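Local coordinates for activator of Hsp90 ATPase homologue 1/2-like C-terminal domain-containing protein (Mycobacterium smegmatis, PDB 3UID), which is probably a type II toxin of the SRPBCC superfamily, a structural homologue of Mycobacterium tuberculosis Rv2035, and belongs to the AHA1 family, at residues A[38-43]-A[156-161]; A[49-54]-A[60-65]; A[79-84]-A[90-95]; A[113-118]-A[124-129]. One frame throughout, in Å; residues are numbered along the deposited sequence.

After strands 3-9 and 14-21 and helix 25-33 comes helix 35-42, which contact 1 joins to the end of helix 144-158, closing a loop of 112 residues. Contacts 2, 3 and 4 are nested inside that loop in series, each a hairpin that closes before the next opens: 50-54 with 61-67, 73-84 with 88-96, and 109-118 with 121-129. All three lie in one antiparallel sheet. Contact 2 reaches contact 1 through Glu-39 OE1 and Val-51 N, 2.9 Å apart, and contact 3 through Tyr-64 OH and Asp-93 OD1, 2.7 Å apart. Phe-91 and Tyr-113 join contacts 3 and 4. The hairpins supply six of the sheet's eight strands, while contact 1 ties helix to helix.

Contact 1: A[38-43]-A[156-161]; sequences LEKVWG and DALLTA
Leu-158 buries more surface here than any other residue, and its two methyls are shared between Val-41 and Lys-40. CD1 of Leu-158 reaches CG1 of Val-41 at 3.4 Å, closer than methyl groups normally approach, so this pair marks the closest packing between 38-43 and 156-161. The branch point of the leucine follows, with Leu-158 CG 4.1 Å from Val-41 CG1. The two side chains cross at about a right angle. Val-41 offers CG1 because its first torsion (chi1 -60°) sets that methyl opposite the carbonyl carbon.

The other methyl, Leu-158 CD2, rests against the aliphatic stem of Lys-40, 4.0 Å from CG. That methylene is presented by chi1 (175°), which sets it opposite the lysine's backbone N; the bend at chi2 (67°) then directs the rest of the chain, with its ammonium group, off from the leucine. All the touching atoms are carbons: this is plain apolar packing between two helices of the SRPBCC (Bet v 1-like) fold, near the C-terminal end of helix 144-158. The backbones stay well apart: the nearest alpha carbons, Val-41 CA and Leu-158 CA, are 8.2 Å from each other, and the gap is spanned entirely by side chains. The area is correspondingly small, 113 Å² summed over both sides.

Val-41 and Leu-158 both also touch Ile-31, so helix 25-33 packs against the same apolar pair. Val-41 further meets Gln-154 and Ile-155, which joins helix 35-42 to helix 144-158 ahead of Leu-158. The neighbouring Trp-42 touches Ala-151 of that helix and meets Tyr-64 of strand 61-67 edge-to-face.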
loop_
_atom_site.group_PDB
_atom_site.type_symbol
_atom_site.label_atom_id
_atom_site.label_comp_id
_atom_site.label_asym_id
_atom_site.label_seq_id
_atom_site.Cartn_x
_atom_site.Cartn_y
_atom_site.Cartn_z
ATOM N N LEU A 38 -8.748 4.934 -2.339
ATOM C CA LEU A 38 -7.360 4.744 -1.955
ATOM C C LEU A 38 -6.899 5.913 -1.081
ATOM O O LEU A 38 -6.282 5.719 -0.026
ATOM C CB LEU A 38 -6.482 4.642 -3.202
ATOM C CG LEU A 38 -5.041 4.200 -2.945
ATOM C CD1 LEU A 38 -5.004 2.917 -2.120
ATOM C CD2 LEU A 38 -4.371 4.016 -4.278
ATOM N N GLU A 39 -7.232 7.130 -1.488
ATOM C CA GLU A 39 -6.885 8.334 -0.735
ATOM C C GLU A 39 -7.512 8.315 0.659
ATOM O O GLU A 39 -6.932 8.777 1.629
ATOM C CB GLU A 39 -7.341 9.581 -1.499
ATOM C CG GLU A 39 -7.010 10.890 -0.788
ATOM C CD GLU A 39 -7.374 12.116 -1.597
ATOM O OE1 GLU A 39 -6.823 12.301 -2.703
ATOM O OE2 GLU A 39 -8.219 12.908 -1.119
ATOM N N LYS A 40 -8.740 7.799 0.726
ATOM C CA LYS A 40 -9.468 7.731 1.985
ATOM C C LYS A 40 -8.753 6.824 2.989
ATOM O O LYS A 40 -8.533 7.204 4.140
ATOM C CB LYS A 40 -10.899 7.239 1.734
ATOM C CG LYS A 40 -11.716 7.019 3.002
ATOM C CD LYS A 40 -12.002 8.338 3.752
ATOM C CE LYS A 40 -12.965 8.090 4.917
ATOM N NZ LYS A 40 -13.335 9.364 5.601
ATOM N N VAL A 41 -8.404 5.618 2.559
ATOM C CA VAL A 41 -7.806 4.662 3.486
ATOM C C VAL A 41 -6.363 5.026 3.854
ATOM O O VAL A 41 -5.877 4.685 4.941
ATOM C CB VAL A 41 -7.930 3.203 2.985
ATOM C CG1 VAL A 41 -9.422 2.850 2.825
ATOM C CG2 VAL A 41 -7.176 2.986 1.676
ATOM N N TRP A 42 -5.699 5.736 2.955
ATOM C CA TRP A 42 -4.339 6.219 3.201
ATOM C C TRP A 42 -4.311 7.483 4.058
ATOM O O TRP A 42 -3.258 7.845 4.599
ATOM C CB TRP A 42 -3.637 6.518 1.876
ATOM C CG TRP A 42 -3.092 5.338 1.166
ATOM C CD1 TRP A 42 -3.066 4.045 1.608
ATOM C CD2 TRP A 42 -2.482 5.334 -0.126
ATOM N NE1 TRP A 42 -2.469 3.237 0.670
ATOM C CE2 TRP A 42 -2.099 4.004 -0.404
ATOM C CE3 TRP A 42 -2.202 6.325 -1.069
ATOM C CZ2 TRP A 42 -1.464 3.641 -1.593
ATOM C CZ3 TRP A 42 -1.568 5.953 -2.258
ATOM C CH2 TRP A 42 -1.203 4.631 -2.499
ATOM N N GLY A 43 -5.459 8.152 4.167
ATOM C CA GLY A 43 -5.556 9.440 4.844
ATOM C C GLY A 43 -6.657 9.549 5.889
ATOM O O GLY A 43 -7.660 10.246 5.676
ATOM N N ASP A 156 -10.898 -1.636 6.948
ATOM C CA ASP A 156 -11.875 -2.267 7.845
ATOM C C ASP A 156 -13.057 -1.326 8.114
ATOM O O ASP A 156 -14.220 -1.733 8.050
ATOM C CB ASP A 156 -11.261 -2.646 9.203
ATOM C CG ASP A 156 -10.294 -3.817 9.128
ATOM O OD1 ASP A 156 -9.393 -3.876 9.992
ATOM O OD2 ASP A 156 -10.449 -4.684 8.255
ATOM N N ALA A 157 -12.751 -0.071 8.441
ATOM C CA ALA A 157 -13.794 0.874 8.839
ATOM C C ALA A 157 -14.782 1.145 7.716
ATOM O O ALA A 157 -15.967 1.362 7.972
ATOM C CB ALA A 157 -13.176 2.171 9.320
ATOM N N LEU A 158 -14.297 1.125 6.476
ATOM C CA LEU A 158 -15.142 1.388 5.320
ATOM C C LEU A 158 -16.129 0.264 5.048
ATOM O O LEU A 158 -17.136 0.477 4.379
ATOM C CB LEU A 158 -14.311 1.571 4.046
ATOM C CG LEU A 158 -13.351 2.752 3.941
ATOM C CD1 LEU A 158 -12.839 2.824 2.525
ATOM C CD2 LEU A 158 -14.021 4.061 4.327
ATOM N N LEU A 159 -15.831 -0.929 5.549
ATOM C CA LEU A 159 -16.601 -2.129 5.205
ATOM C C LEU A 159 -17.859 -2.367 6.051
ATOM O O LEU A 159 -18.587 -3.349 5.837
ATOM C CB LEU A 159 -15.690 -3.359 5.277
ATOM C CG LEU A 159 -14.416 -3.324 4.426
ATOM C CD1 LEU A 159 -13.636 -4.641 4.569
ATOM C CD2 LEU A 159 -14.755 -3.053 2.968
ATOM N N THR A 160 -18.107 -1.501 7.029
ATOM C CA THR A 160 -19.302 -1.626 7.853
ATOM C C THR A 160 -20.005 -0.279 7.977
ATOM O O THR A 160 -19.356 0.767 8.041
ATOM C CB THR A 160 -18.986 -2.158 9.261
ATOM O OG1 THR A 160 -20.189 -2.164 10.038
ATOM C CG2 THR A 160 -17.937 -1.283 9.924
ATOM N N ALA A 161 -21.329 -0.312 8.012
ATOM C CA ALA A 161 -22.114 0.905 8.167
ATOM C C ALA A 161 -22.264 1.289 9.635
ATOM O O ALA A 161 -22.821 2.339 9.952
ATOM C CB ALA A 161 -23.486 0.740 7.532
#

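Contact 2: A[49-54]-A[60-65]; sequences ATVVDH and GRVTYF
Thr-63 lies across from both Val-52 and Asp-53, the signature of a classic beta bulge in the hairpin formed by strands 50-54 and 61-67. Its carbonyl accepts the first of the two amides, Val-52 N to Thr-63 O at 2.8 Å. The second amide is taken by the side chain instead, Asp-53 N to Thr-63 OG1 at 2.9 Å. A chi1 of 62° places that hydroxyl between the threonine's own backbone N and carbonyl carbon, within reach of the extra residue. Asp-53 and Thr-63 lie side by side and point the same way, whereas Val-52 slants across the threonine, its CB 3.4 Å from OG1.

The Phe-65 ring is approached obliquely by two neighbours: Val-52 CG2 comes to 3.9 Å from CE2, and Thr-50, on the same strand as Val-52, brings CB to Phe-65 CD2. On the face carrying Val-51 and Tyr-64, His-54 runs alongside Val-62, with CD2 of the imidazole 3.9 Å from CG2 of the valine. NE2 of that imidazole is hydrogen-bonded to the carbonyl oxygen of Tyr-32.

Toward Thr-50 and Phe-65 the pairing is regular, with Phe-65 N to Thr-50 O at 2.8 Å and the reverse bond, Thr-50 N to Phe-65 O, at 3.0 Å. The chemistry implies that the one-residue shift costs no backbone donor at this point: the threonine hydroxyl satisfies the amide that the shifted register would otherwise deprive of its carbonyl.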
loop_
_atom_site.group_PDB
_atom_site.type_symbol
_atom_site.label_atom_id
_atom_site.label_comp_id
_atom_site.label_asym_id
_atom_site.label_seq_id
_atom_site.Cartn_x
_atom_site.Cartn_y
_atom_site.Cartn_z
ATOM N N ALA A 49 -3.819 12.282 3.266
ATOM C CA ALA A 49 -3.164 11.801 2.072
ATOM C C ALA A 49 -3.872 12.391 0.865
ATOM O O ALA A 49 -5.037 12.807 0.945
ATOM C CB ALA A 49 -3.216 10.278 2.025
ATOM N N THR A 50 -3.152 12.443 -0.247
ATOM C CA THR A 50 -3.742 12.818 -1.518
ATOM C C THR A 50 -3.272 11.833 -2.582
ATOM O O THR A 50 -2.076 11.567 -2.709
ATOM C CB THR A 50 -3.294 14.218 -1.930
ATOM O OG1 THR A 50 -3.706 15.161 -0.938
ATOM C CG2 THR A 50 -3.913 14.603 -3.276
ATOM N N VAL A 51 -4.214 11.291 -3.343
ATOM C CA VAL A 51 -3.852 10.552 -4.550
ATOM C C VAL A 51 -3.947 11.543 -5.700
ATOM O O VAL A 51 -5.010 12.123 -5.963
ATOM C CB VAL A 51 -4.754 9.318 -4.762
ATOM C CG1 VAL A 51 -4.540 8.703 -6.146
ATOM C CG2 VAL A 51 -4.496 8.294 -3.659
ATOM N N VAL A 52 -2.807 11.788 -6.331
ATOM C CA VAL A 52 -2.699 12.825 -7.350
ATOM C C VAL A 52 -3.036 12.256 -8.722
ATOM O O VAL A 52 -4.123 12.516 -9.257
ATOM C CB VAL A 52 -1.312 13.503 -7.293
ATOM C CG1 VAL A 52 -1.184 14.570 -8.380
ATOM C CG2 VAL A 52 -1.111 14.147 -5.911
ATOM N N ASP A 53 -2.129 11.463 -9.288
ATOM C CA ASP A 53 -2.417 10.773 -10.537
ATOM C C ASP A 53 -2.689 9.320 -10.215
ATOM O O ASP A 53 -2.129 8.778 -9.266
ATOM C CB ASP A 53 -1.235 10.866 -11.510
ATOM C CG ASP A 53 -0.943 12.283 -11.942
ATOM O OD1 ASP A 53 -1.895 13.081 -12.061
ATOM O OD2 ASP A 53 0.244 12.588 -12.158
ATOM N N HIS A 54 -3.549 8.688 -11.004
ATOM C CA HIS A 54 -3.900 7.294 -10.761
ATOM C C HIS A 54 -4.383 6.645 -12.065
ATOM O O HIS A 54 -5.386 7.057 -12.648
ATOM C CB HIS A 54 -4.989 7.241 -9.688
ATOM C CG HIS A 54 -5.451 5.857 -9.343
ATOM N ND1 HIS A 54 -6.283 5.124 -10.163
ATOM C CD2 HIS A 54 -5.225 5.087 -8.250
ATOM C CE1 HIS A 54 -6.539 3.957 -9.597
ATOM N NE2 HIS A 54 -5.907 3.908 -8.438
ATOM N N GLY A 60 0.924 2.214 -16.278
ATOM C CA GLY A 60 0.340 3.373 -15.634
ATOM C C GLY A 60 1.141 3.805 -14.424
ATOM O O GLY A 60 2.092 3.135 -14.025
ATOM N N ARG A 61 0.767 4.948 -13.863
ATOM C CA ARG A 61 1.389 5.451 -12.648
ATOM C C ARG A 61 0.341 5.829 -11.617
ATOM O O ARG A 61 -0.769 6.263 -11.958
ATOM C CB ARG A 61 2.248 6.678 -12.950
ATOM C CG ARG A 61 3.541 6.366 -13.623
ATOM C CD ARG A 61 4.476 7.556 -13.562
ATOM N NE ARG A 61 5.730 7.261 -14.246
ATOM C CZ ARG A 61 6.929 7.305 -13.677
ATOM N NH1 ARG A 61 7.056 7.658 -12.401
ATOM N NH2 ARG A 61 8.005 7.017 -14.399
ATOM N N VAL A 62 0.698 5.658 -10.350
ATOM C CA VAL A 62 -0.046 6.258 -9.249
ATOM C C VAL A 62 0.923 7.155 -8.502
ATOM O O VAL A 62 2.016 6.724 -8.137
ATOM C CB VAL A 62 -0.606 5.217 -8.279
ATOM C CG1 VAL A 62 -1.366 5.901 -7.132
ATOM C CG2 VAL A 62 -1.506 4.228 -9.018
ATOM N N THR A 63 0.531 8.399 -8.272
ATOM C CA THR A 63 1.380 9.322 -7.507
ATOM C C THR A 63 0.624 9.833 -6.296
ATOM O O THR A 63 -0.576 10.057 -6.364
ATOM C CB THR A 63 1.881 10.494 -8.356
ATOM O OG1 THR A 63 0.767 11.274 -8.834
ATOM C CG2 THR A 63 2.672 9.964 -9.543
ATOM N N TYR A 64 1.309 9.999 -5.174
ATOM C CA TYR A 64 0.593 10.277 -3.927
ATOM C C TYR A 64 1.403 11.075 -2.912
ATOM O O TYR A 64 2.647 11.056 -2.914
ATOM C CB TYR A 64 0.165 8.958 -3.270
ATOM C CG TYR A 64 1.319 8.021 -3.001
ATOM C CD1 TYR A 64 1.604 6.979 -3.876
ATOM C CD2 TYR A 64 2.150 8.204 -1.898
ATOM C CE1 TYR A 64 2.670 6.121 -3.646
ATOM C CE2 TYR A 64 3.224 7.353 -1.667
ATOM C CZ TYR A 64 3.467 6.310 -2.544
ATOM O OH TYR A 64 4.533 5.465 -2.325
ATOM N N PHE A 65 0.685 11.777 -2.046
ATOM C CA PHE A 65 1.267 12.360 -0.846
ATOM C C PHE A 65 0.707 11.627 0.355
ATOM O O PHE A 65 -0.476 11.287 0.383
ATOM C CB PHE A 65 0.909 13.843 -0.710
ATOM C CG PHE A 65 1.393 14.700 -1.840
ATOM C CD1 PHE A 65 2.695 14.609 -2.283
ATOM C CD2 PHE A 65 0.536 15.604 -2.454
ATOM C CE1 PHE A 65 3.147 15.410 -3.318
ATOM C CE2 PHE A 65 0.981 16.412 -3.489
ATOM C CZ PHE A 65 2.292 16.310 -3.923
#

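Contact 3: A[79-84]-A[90-95]; sequences EITAVD and SFLDGF
A classic beta bulge interrupts the hairpin of strands 73-84 and 88-96, with Thr-81 and Ala-82 both set against Ser-90. The carbonyl of Ser-90 gathers the donors: Thr-81 N lies 2.9 Å from Ser-90 O, and Ala-82 N makes a weak second bond to the same oxygen at 3.4 Å. Across the pair, Ser-90 N returns a bond of 2.9 Å to Ala-82 O. Before the bulge the register is regular, Glu-79 and Leu-92 exchanging two bonds, of which Glu-79 N to Leu-92 O is 2.8 Å.

Side chains divide between the sheet's two faces. In Ile-80, chi1 (-50°) sets CG1 opposite the carbonyl carbon and chi2 (-61°) then turns CD1 to within 3.8 Å of Phe-91 CB, while the aromatic ring leads away to stack on Trp-78 and to meet Tyr-113 edge-to-face. On the other face, the extended Glu-79 chain crosses Leu-92 obliquely, OE1 being 3.9 Å from CD1. The other carboxylate oxygen of Glu-79 forms a salt bridge with Arg-61. Thr-81 CG2 meets Leu-92 CG at 4.1 Å, the two side chains at about a right angle.

Two amides converging on one carbonyl imply an unequal division: Thr-81 takes the firm bond and Ala-82 the long one, so the inserted residue is accommodated by a shared acceptor and not by a side-chain substitute for it.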
loop_
_atom_site.group_PDB
_atom_site.type_symbol
_atom_site.label_atom_id
_atom_site.label_comp_id
_atom_site.label_asym_id
_atom_site.label_seq_id
_atom_site.Cartn_x
_atom_site.Cartn_y
_atom_site.Cartn_z
ATOM N N GLU A 79 4.928 2.646 -10.293
ATOM C CA GLU A 79 4.908 2.310 -11.717
ATOM C C GLU A 79 4.256 0.945 -11.831
ATOM O O GLU A 79 4.828 -0.061 -11.402
ATOM C CB GLU A 79 6.321 2.288 -12.314
ATOM C CG GLU A 79 7.070 3.612 -12.186
ATOM C CD GLU A 79 8.458 3.581 -12.809
ATOM O OE1 GLU A 79 8.835 2.564 -13.434
ATOM O OE2 GLU A 79 9.176 4.594 -12.676
ATOM N N ILE A 80 3.048 0.910 -12.388
ATOM C CA ILE A 80 2.284 -0.330 -12.476
ATOM C C ILE A 80 2.858 -1.256 -13.544
ATOM O O ILE A 80 3.034 -0.855 -14.697
ATOM C CB ILE A 80 0.791 -0.059 -12.766
ATOM C CG1 ILE A 80 0.236 0.989 -11.800
ATOM C CG2 ILE A 80 -0.013 -1.345 -12.691
ATOM C CD1 ILE A 80 0.289 0.611 -10.342
ATOM N N THR A 81 3.158 -2.494 -13.153
ATOM C CA THR A 81 3.719 -3.452 -14.100
ATOM C C THR A 81 2.754 -4.563 -14.538
ATOM O O THR A 81 2.891 -5.102 -15.640
ATOM C CB THR A 81 5.009 -4.084 -13.559
ATOM O OG1 THR A 81 4.722 -4.761 -12.334
ATOM C CG2 THR A 81 6.077 -3.013 -13.324
ATOM N N ALA A 82 1.788 -4.900 -13.690
ATOM C CA ALA A 82 0.812 -5.932 -14.028
ATOM C C ALA A 82 -0.500 -5.649 -13.326
ATOM O O ALA A 82 -0.500 -5.141 -12.206
ATOM C CB ALA A 82 1.336 -7.307 -13.633
ATOM N N VAL A 83 -1.612 -5.969 -13.987
ATOM C CA VAL A 83 -2.939 -5.810 -13.405
ATOM C C VAL A 83 -3.802 -7.018 -13.777
ATOM O O VAL A 83 -3.996 -7.310 -14.950
ATOM C CB VAL A 83 -3.611 -4.508 -13.897
ATOM C CG1 VAL A 83 -5.014 -4.371 -13.305
ATOM C CG2 VAL A 83 -2.754 -3.296 -13.550
ATOM N N ASP A 84 -4.319 -7.708 -12.762
ATOM C CA ASP A 84 -5.113 -8.912 -12.950
ATOM C C ASP A 84 -6.348 -8.805 -12.055
ATOM O O ASP A 84 -6.429 -9.406 -10.990
ATOM C CB ASP A 84 -4.258 -10.143 -12.615
ATOM C CG ASP A 84 -5.056 -11.435 -12.592
ATOM O OD1 ASP A 84 -6.083 -11.535 -13.293
ATOM O OD2 ASP A 84 -4.638 -12.359 -11.862
ATOM N N SER A 90 0.701 -5.506 -9.593
ATOM C CA SER A 90 2.122 -5.463 -9.273
ATOM C C SER A 90 2.680 -4.120 -9.680
ATOM O O SER A 90 2.217 -3.529 -10.662
ATOM C CB SER A 90 2.860 -6.564 -10.026
ATOM O OG SER A 90 2.357 -7.846 -9.675
ATOM N N PHE A 91 3.685 -3.643 -8.952
ATOM C CA PHE A 91 4.211 -2.309 -9.217
ATOM C C PHE A 91 5.569 -2.086 -8.590
ATOM O O PHE A 91 5.953 -2.770 -7.626
ATOM C CB PHE A 91 3.240 -1.215 -8.722
ATOM C CG PHE A 91 2.977 -1.250 -7.234
ATOM C CD1 PHE A 91 3.747 -0.492 -6.356
ATOM C CD2 PHE A 91 1.946 -2.040 -6.723
ATOM C CE1 PHE A 91 3.495 -0.525 -4.975
ATOM C CE2 PHE A 91 1.678 -2.084 -5.345
ATOM C CZ PHE A 91 2.443 -1.317 -4.477
ATOM N N LEU A 92 6.294 -1.127 -9.149
ATOM C CA LEU A 92 7.523 -0.642 -8.535
ATOM C C LEU A 92 7.185 0.623 -7.748
ATOM O O LEU A 92 6.418 1.460 -8.206
ATOM C CB LEU A 92 8.561 -0.333 -9.618
ATOM C CG LEU A 92 8.770 -1.474 -10.609
ATOM C CD1 LEU A 92 9.462 -0.998 -11.874
ATOM C CD2 LEU A 92 9.537 -2.606 -9.948
ATOM N N ASP A 93 7.733 0.754 -6.549
ATOM C CA ASP A 93 7.427 1.921 -5.720
ATOM C C ASP A 93 8.679 2.715 -5.367
ATOM O O ASP A 93 9.697 2.137 -4.981
ATOM C CB ASP A 93 6.705 1.459 -4.452
ATOM C CG ASP A 93 6.533 2.568 -3.438
ATOM O OD1 ASP A 93 5.726 3.486 -3.693
ATOM O OD2 ASP A 93 7.217 2.530 -2.390
ATOM N N GLY A 94 8.591 4.040 -5.496
ATOM C CA GLY A 94 9.703 4.913 -5.167
ATOM C C GLY A 94 9.300 6.109 -4.321
ATOM O O GLY A 94 8.153 6.541 -4.367
ATOM N N PHE A 95 10.247 6.632 -3.550
ATOM C CA PHE A 95 10.035 7.840 -2.752
ATOM C C PHE A 95 10.401 9.065 -3.567
ATOM O O PHE A 95 11.316 9.012 -4.395
ATOM C CB PHE A 95 10.893 7.808 -1.487
ATOM C CG PHE A 95 10.502 6.724 -0.528
ATOM C CD1 PHE A 95 9.287 6.779 0.139
ATOM C CD2 PHE A 95 11.339 5.644 -0.305
ATOM C CE1 PHE A 95 8.922 5.779 1.020
ATOM C CE2 PHE A 95 10.978 4.642 0.576
ATOM C CZ PHE A 95 9.771 4.707 1.235
#

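Contact 4: A[113-118]-A[124-129]; sequences YTFTEH and ATYVGT
Tyr-113 and Tyr-126 both carry CG opposite the carbonyl carbon and beside the backbone N, which brings the two rings together from neighbouring strands, and their second torsions (chi2 13° for Tyr-113, -95° for Tyr-126) turn the planes nearly perpendicular. They form a T-shaped pair: the edge of Tyr-126 meets the face of Tyr-113, planes at 84° and ring centroids 4.6 Å apart. The atom doing the touching is Tyr-126 CD1, which stands over the middle of the Tyr-113 ring and is 3.5 Å from CD2 of that residue.

Phe-115 follows on the same face. Its edge is met by Ala-124, whose CB lies 3.7 Å from CD1 near the ring plane. The Tyr-126 hydroxyl also comes near that edge, though its hydrogen-bond partner is the hydroxyl of Tyr-32.

These residues belong to the hairpin of strands 109-118 and 121-129, near the middle of the curved antiparallel sheet of this SRPBCC fold, and Phe-115 packs against helix 25-33 through Val-25, Ile-28 and Trp-29. Between the non-hydrogen-bonded pairs Tyr-113/Tyr-126 and Phe-115/Ala-124, Thr-114 and Thr-125 make the hydrogen-bonded pair: Thr-114 N to Thr-125 O is 2.9 Å, Thr-125 N to Thr-114 O 2.8 Å.

On the threonine face, water 2 donates to Thr-114 O at 3.0 Å and bonds Thr-116 OG1, with a weak third link to Thr-125 OG1. Water 1 joins Thr-114 OG1, 2.8 Å away, and donates weakly to Thr-125 O.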
loop_
_atom_site.group_PDB
_atom_site.type_symbol
_atom_site.label_atom_id
_atom_site.label_comp_id
_atom_site.label_asym_id
_atom_site.label_seq_id
_atom_site.Cartn_x
_atom_site.Cartn_y
_atom_site.Cartn_z
ATOM N N TYR A 113 0.484 -7.175 -4.785
ATOM C CA TYR A 113 -0.689 -7.267 -3.919
ATOM C C TYR A 113 -1.606 -8.351 -4.448
ATOM O O TYR A 113 -1.961 -8.351 -5.630
ATOM C CB TYR A 113 -1.470 -5.953 -3.945
ATOM C CG TYR A 113 -0.819 -4.779 -3.234
ATOM C CD1 TYR A 113 0.510 -4.812 -2.823
ATOM C CD2 TYR A 113 -1.562 -3.628 -2.985
ATOM C CE1 TYR A 113 1.081 -3.707 -2.157
ATOM C CE2 TYR A 113 -1.014 -2.531 -2.344
ATOM C CZ TYR A 113 0.302 -2.576 -1.936
ATOM O OH TYR A 113 0.843 -1.492 -1.295
ATOM N N THR A 114 -1.999 -9.268 -3.572
ATOM C CA THR A 114 -2.854 -10.369 -3.972
ATOM C C THR A 114 -4.075 -10.455 -3.060
ATOM O O THR A 114 -3.943 -10.416 -1.830
ATOM C CB THR A 114 -2.064 -11.686 -3.985
ATOM O OG1 THR A 114 -0.937 -11.538 -4.855
ATOM C CG2 THR A 114 -2.928 -12.833 -4.467
ATOM N N PHE A 115 -5.254 -10.567 -3.675
ATOM C CA PHE A 115 -6.531 -10.617 -2.964
ATOM C C PHE A 115 -7.224 -11.935 -3.298
ATOM O O PHE A 115 -7.542 -12.216 -4.458
ATOM C CB PHE A 115 -7.420 -9.434 -3.371
ATOM C CG PHE A 115 -6.713 -8.116 -3.320
ATOM C CD1 PHE A 115 -6.313 -7.588 -2.105
ATOM C CD2 PHE A 115 -6.439 -7.410 -4.477
ATOM C CE1 PHE A 115 -5.647 -6.378 -2.043
ATOM C CE2 PHE A 115 -5.764 -6.200 -4.422
ATOM C CZ PHE A 115 -5.375 -5.680 -3.200
ATOM N N THR A 116 -7.439 -12.767 -2.287
ATOM C CA THR A 116 -8.077 -14.053 -2.527
ATOM C C THR A 116 -9.219 -14.313 -1.573
ATOM O O THR A 116 -9.259 -13.781 -0.463
ATOM C CB THR A 116 -7.060 -15.201 -2.489
ATOM O OG1 THR A 116 -6.329 -15.157 -1.258
ATOM C CG2 THR A 116 -6.084 -15.068 -3.660
ATOM N N GLU A 117 -10.157 -15.134 -2.025
ATOM C CA GLU A 117 -11.341 -15.417 -1.252
ATOM C C GLU A 117 -10.949 -16.202 -0.015
ATOM O O GLU A 117 -10.190 -17.172 -0.086
ATOM C CB GLU A 117 -12.352 -16.199 -2.103
ATOM C CG GLU A 117 -12.811 -15.481 -3.385
ATOM C CD GLU A 117 -11.765 -15.483 -4.503
ATOM O OE1 GLU A 117 -10.732 -16.185 -4.373
ATOM O OE2 GLU A 117 -11.980 -14.777 -5.517
ATOM N N HIS A 118 -11.450 -15.764 1.131
ATOM C CA HIS A 118 -11.129 -16.401 2.393
ATOM C C HIS A 118 -12.350 -16.286 3.294
ATOM O O HIS A 118 -12.537 -15.276 3.972
ATOM C CB HIS A 118 -9.916 -15.728 3.031
ATOM C CG HIS A 118 -9.366 -16.469 4.207
ATOM N ND1 HIS A 118 -9.851 -16.298 5.484
ATOM C CD2 HIS A 118 -8.375 -17.387 4.298
ATOM C CE1 HIS A 118 -9.182 -17.080 6.315
ATOM N NE2 HIS A 118 -8.281 -17.751 5.620
ATOM N N ALA A 124 -5.806 -10.493 2.032
ATOM C CA ALA A 124 -4.934 -9.650 1.225
ATOM C C ALA A 124 -3.500 -9.878 1.640
ATOM O O ALA A 124 -3.187 -9.795 2.829
ATOM C CB ALA A 124 -5.290 -8.196 1.415
ATOM N N THR A 125 -2.635 -10.135 0.662
ATOM C CA THR A 125 -1.223 -10.326 0.933
ATOM C C THR A 125 -0.444 -9.269 0.171
ATOM O O THR A 125 -0.558 -9.173 -1.053
ATOM C CB THR A 125 -0.754 -11.723 0.513
ATOM O OG1 THR A 125 -1.558 -12.710 1.185
ATOM C CG2 THR A 125 0.703 -11.927 0.885
ATOM N N TYR A 126 0.310 -8.461 0.906
ATOM C CA TYR A 126 1.087 -7.380 0.324
ATOM C C TYR A 126 2.570 -7.706 0.477
ATOM O O TYR A 126 3.109 -7.658 1.589
ATOM C CB TYR A 126 0.785 -6.075 1.061
ATOM C CG TYR A 126 -0.692 -5.712 1.200
ATOM C CD1 TYR A 126 -1.309 -4.872 0.282
ATOM C CD2 TYR A 126 -1.451 -6.181 2.271
ATOM C CE1 TYR A 126 -2.649 -4.499 0.433
ATOM C CE2 TYR A 126 -2.797 -5.824 2.428
ATOM C CZ TYR A 126 -3.383 -4.985 1.502
ATOM O OH TYR A 126 -4.713 -4.623 1.637
ATOM N N VAL A 127 3.217 -8.044 -0.632
ATOM C CA VAL A 127 4.611 -8.484 -0.603
ATOM C C VAL A 127 5.508 -7.447 -1.262
ATOM O O VAL A 127 5.381 -7.181 -2.461
ATOM C CB VAL A 127 4.824 -9.828 -1.335
ATOM C CG1 VAL A 127 6.296 -10.255 -1.270
ATOM C CG2 VAL A 127 3.917 -10.925 -0.757
ATOM N N GLY A 128 6.417 -6.883 -0.475
ATOM C CA GLY A 128 7.388 -5.910 -0.960
ATOM C C GLY A 128 8.773 -6.520 -0.962
ATOM O O GLY A 128 9.205 -7.072 0.052
ATOM N N THR A 129 9.465 -6.411 -2.094
ATOM C CA THR A 129 10.783 -7.003 -2.271
ATOM C C THR A 129 11.787 -5.876 -2.450
ATOM O O THR A 129 11.593 -4.988 -3.289
ATOM C CB THR A 129 10.817 -7.922 -3.497
ATOM O OG1 THR A 129 9.842 -8.962 -3.355
ATOM C CG2 THR A 129 12.209 -8.547 -3.663
HETATM O O HOH W 1 1.184 -11.188 -3.100
HETATM O O HOH W 2 -4.088 -13.284 -0.900
#